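Local coordinates for methyl-accepting chemotaxis protein (Vibrio cholerae, PDB 6CEQ) that probably senses oxygen through heme bound in each of its two PAS domains and passes the signal on as a chemoreceptor, at residues Thr6-Met11 and Asn22-Gln27. Residues are numbered along the deposited sequence; the frame is centred on the assembly and turned at random.
With HEM (protoporphyrin IX containing Fe), chain D.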
loop_
_atom_site.group_PDB
_atom_site.type_symbol
_atom_site.label_atom_id
_atom_site.label_comp_id
_atom_site.label_asym_id
_atom_site.label_seq_id
_atom_site.Cartn_x
_atom_site.Cartn_y
_atom_site.Cartn_z
ATOM N N THR A 6 -15.038 0.138 -0.667
ATOM C CA THR A 6 -14.731 -1.254 -0.373
ATOM C C THR A 6 -13.414 -1.302 0.391
ATOM O O THR A 6 -12.835 -0.268 0.742
ATOM C CB THR A 6 -14.680 -2.104 -1.647
ATOM O OG1 THR A 6 -14.494 -3.485 -1.296
ATOM C CG2 THR A 6 -13.550 -1.653 -2.544
ATOM N N THR A 7 -12.966 -2.517 0.689
ATOM C CA THR A 7 -11.764 -2.743 1.485
ATOM C C THR A 7 -10.599 -3.010 0.538
ATOM O O THR A 7 -10.565 -4.054 -0.117
ATOM C CB THR A 7 -11.973 -3.923 2.434
ATOM O OG1 THR A 7 -13.141 -3.698 3.231
ATOM C CG2 THR A 7 -10.774 -4.103 3.345
ATOM N N ASN A 8 -9.664 -2.062 0.453
ATOM C CA ASN A 8 -8.462 -2.173 -0.378
ATOM C C ASN A 8 -7.262 -2.410 0.524
ATOM O O ASN A 8 -6.915 -1.539 1.332
ATOM C CB ASN A 8 -8.234 -0.912 -1.210
ATOM C CG ASN A 8 -9.428 -0.553 -2.047
ATOM O OD1 ASN A 8 -9.916 -1.369 -2.826
ATOM N ND2 ASN A 8 -9.922 0.664 -1.884
ATOM N N LEU A 9 -6.627 -3.573 0.383
ATOM C CA LEU A 9 -5.585 -4.005 1.307
ATOM C C LEU A 9 -4.336 -4.451 0.559
ATOM O O LEU A 9 -4.419 -5.107 -0.486
ATOM C CB LEU A 9 -6.052 -5.171 2.191
ATOM C CG LEU A 9 -7.237 -4.997 3.135
ATOM C CD1 LEU A 9 -7.460 -6.302 3.879
ATOM C CD2 LEU A 9 -7.020 -3.844 4.113
ATOM N N MET A 10 -3.178 -4.132 1.132
ATOM C CA MET A 10 -1.889 -4.529 0.580
ATOM C C MET A 10 -0.971 -4.853 1.751
ATOM O O MET A 10 -0.952 -4.100 2.724
ATOM C CB MET A 10 -1.325 -3.391 -0.280
ATOM C CG MET A 10 -0.031 -3.642 -0.973
ATOM S SD MET A 10 0.156 -2.366 -2.237
ATOM C CE MET A 10 -0.445 -0.905 -1.449
ATOM N N MET A 11 -0.222 -5.959 1.674
ATOM C CA MET A 11 0.659 -6.391 2.762
ATOM C C MET A 11 2.110 -6.495 2.296
ATOM O O MET A 11 2.379 -6.900 1.161
ATOM C CB MET A 11 0.206 -7.749 3.324
ATOM C CG MET A 11 -1.206 -7.757 3.905
ATOM S SD MET A 11 -1.996 -9.373 3.788
ATOM C CE MET A 11 -0.641 -10.476 4.167
ATOM N N ASN A 22 -5.157 -7.585 -2.035
ATOM C CA ASN A 22 -6.470 -8.202 -2.035
ATOM C C ASN A 22 -7.202 -7.869 -3.338
ATOM O O ASN A 22 -6.752 -7.021 -4.117
ATOM C CB ASN A 22 -7.244 -7.793 -0.771
ATOM C CG ASN A 22 -7.970 -6.465 -0.888
ATOM O OD1 ASN A 22 -7.591 -5.578 -1.653
ATOM N ND2 ASN A 22 -9.016 -6.310 -0.072
ATOM N N PRO A 23 -8.281 -8.593 -3.654
ATOM C CA PRO A 23 -8.896 -8.416 -4.983
ATOM C C PRO A 23 -9.441 -7.024 -5.222
ATOM O O PRO A 23 -9.333 -6.504 -6.342
ATOM C CB PRO A 23 -10.010 -9.472 -4.996
ATOM C CG PRO A 23 -9.536 -10.521 -4.016
ATOM C CD PRO A 23 -8.860 -9.739 -2.922
ATOM N N ALA A 24 -10.050 -6.412 -4.205
ATOM C CA ALA A 24 -10.594 -5.074 -4.392
ATOM C C ALA A 24 -9.512 -4.096 -4.824
ATOM O O ALA A 24 -9.711 -3.310 -5.759
ATOM C CB ALA A 24 -11.276 -4.605 -3.109
ATOM N N LEU A 25 -8.339 -4.159 -4.189
ATOM C CA LEU A 25 -7.257 -3.257 -4.574
ATOM C C LEU A 25 -6.711 -3.600 -5.957
ATOM O O LEU A 25 -6.402 -2.702 -6.746
ATOM C CB LEU A 25 -6.142 -3.293 -3.529
ATOM C CG LEU A 25 -4.986 -2.341 -3.829
ATOM C CD1 LEU A 25 -5.507 -0.908 -3.977
ATOM C CD2 LEU A 25 -3.963 -2.436 -2.710
ATOM N N LEU A 26 -6.574 -4.889 -6.270
ATOM C CA LEU A 26 -6.110 -5.274 -7.602
ATOM C C LEU A 26 -7.067 -4.778 -8.674
ATOM O O LEU A 26 -6.642 -4.282 -9.725
ATOM C CB LEU A 26 -5.966 -6.794 -7.679
ATOM C CG LEU A 26 -4.707 -7.339 -7.001
ATOM C CD1 LEU A 26 -4.764 -8.863 -6.857
ATOM C CD2 LEU A 26 -3.458 -6.897 -7.760
ATOM N N GLN A 27 -8.367 -4.912 -8.422
ATOM C CA GLN A 27 -9.369 -4.437 -9.371
ATOM C C GLN A 27 -9.274 -2.930 -9.552
ATOM O O GLN A 27 -9.308 -2.414 -10.679
ATOM C CB GLN A 27 -10.766 -4.840 -8.890
ATOM C CG GLN A 27 -11.862 -4.480 -9.873
ATOM C CD GLN A 27 -13.238 -4.917 -9.394
ATOM O OE1 GLN A 27 -13.422 -6.052 -8.957
ATOM N NE2 GLN A 27 -14.199 -4.006 -9.447
HETATM C CHA HEM D . 2.587 6.685 0.781
HETATM C CHB HEM D . 3.781 2.447 2.801
HETATM C CHC HEM D . 2.632 0.322 -1.447
HETATM C CHD HEM D . 3.356 4.627 -3.551
HETATM C C1A HEM D . 2.859 5.700 1.706
HETATM C C2A HEM D . 2.803 5.868 3.103
HETATM C C3A HEM D . 3.138 4.683 3.680
HETATM C C4A HEM D . 3.411 3.769 2.644
HETATM C CMA HEM D . 3.208 4.402 5.159
HETATM C CAA HEM D . 2.435 7.136 3.830
HETATM C CBA HEM D . 3.620 8.104 3.797
HETATM C CGA HEM D . 3.200 9.430 4.377
HETATM O O1A HEM D . 2.015 9.814 4.265
HETATM O O2A HEM D . 4.037 10.147 4.968
HETATM C C1B HEM D . 3.485 1.501 1.809
HETATM C C2B HEM D . 3.451 0.104 2.068
HETATM C C3B HEM D . 3.131 -0.515 0.896
HETATM C C4B HEM D . 2.965 0.562 -0.109
HETATM C CMB HEM D . 3.720 -0.567 3.390
HETATM C CAB HEM D . 2.981 -1.964 0.672
HETATM C CBB HEM D . 2.322 -2.709 1.555
HETATM C C1C HEM D . 2.748 1.304 -2.425
HETATM C C2C HEM D . 2.579 1.127 -3.807
HETATM C C3C HEM D . 2.786 2.360 -4.410
HETATM C C4C HEM D . 3.083 3.291 -3.377
HETATM C CMC HEM D . 2.235 -0.163 -4.506
HETATM C CAC HEM D . 2.710 2.649 -5.853
HETATM C CBC HEM D . 1.756 2.096 -6.595
HETATM C C1D HEM D . 3.123 5.539 -2.519
HETATM C C2D HEM D . 2.967 6.978 -2.765
HETATM C C3D HEM D . 2.754 7.547 -1.564
HETATM C C4D HEM D . 2.775 6.458 -0.579
HETATM C CMD HEM D . 3.035 7.679 -4.097
HETATM C CAD HEM D . 2.535 9.010 -1.285
HETATM C CBD HEM D . 3.756 9.806 -1.747
HETATM C CGD HEM D . 4.989 9.289 -1.051
HETATM O O1D HEM D . 5.894 8.734 -1.712
HETATM O O2D HEM D . 5.107 9.415 0.188
HETATM N NA HEM D . 3.234 4.406 1.445
HETATM N NB HEM D . 3.192 1.728 0.521
HETATM N NC HEM D . 3.051 2.615 -2.188
HETATM N ND HEM D . 3.000 5.293 -1.207
HETATM FE FE HEM D . 3.109 3.630 -0.370
HETATM O O HOH W 1 0.576 3.322 -0.309
#
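OD1 of Asn-22 is gripped from opposite faces of its amide plane: Leu-9 N of the strand donates at 3.0 Å, well above the carbonyl plane, and Leu-25 N, also at 3.0 Å, closes the N-cap of helix 23-31. At the other end of the same amide, ND2 sends a nearly straight bond (173°) to Thr-7 O at 2.7 Å, with the carbonyl oxygen lying in the amide plane. Asn-22 N then donates to Leu-9 O. Chi1 of Asn-22 (85°) turns the amide so that OD1 can take the capping bond from Leu-25 N while the group also faces the strand. In the PAS fold this is where the second strand of hairpin 8-12/18-21 hands over to the first helix; residues 23-27 run nearly perpendicular to strand 8-11 (101°). Beside these bonds, the CB of Ala-24 sits in tight contact with Thr-7 O, at 3.1 Å. Asn-8 rests its CB on the CB and CD1 of Leu-25, while its ND2 turns to Leu-107 O on strand 100-109. The other methyl, Leu-25 CD2, meets Met-10 CB at 3.7 Å. From there the Met-10 side chain runs on to the heme, and a bend about its CG-SD bond carries CE to 3.3 Å from the meso carbon CHC.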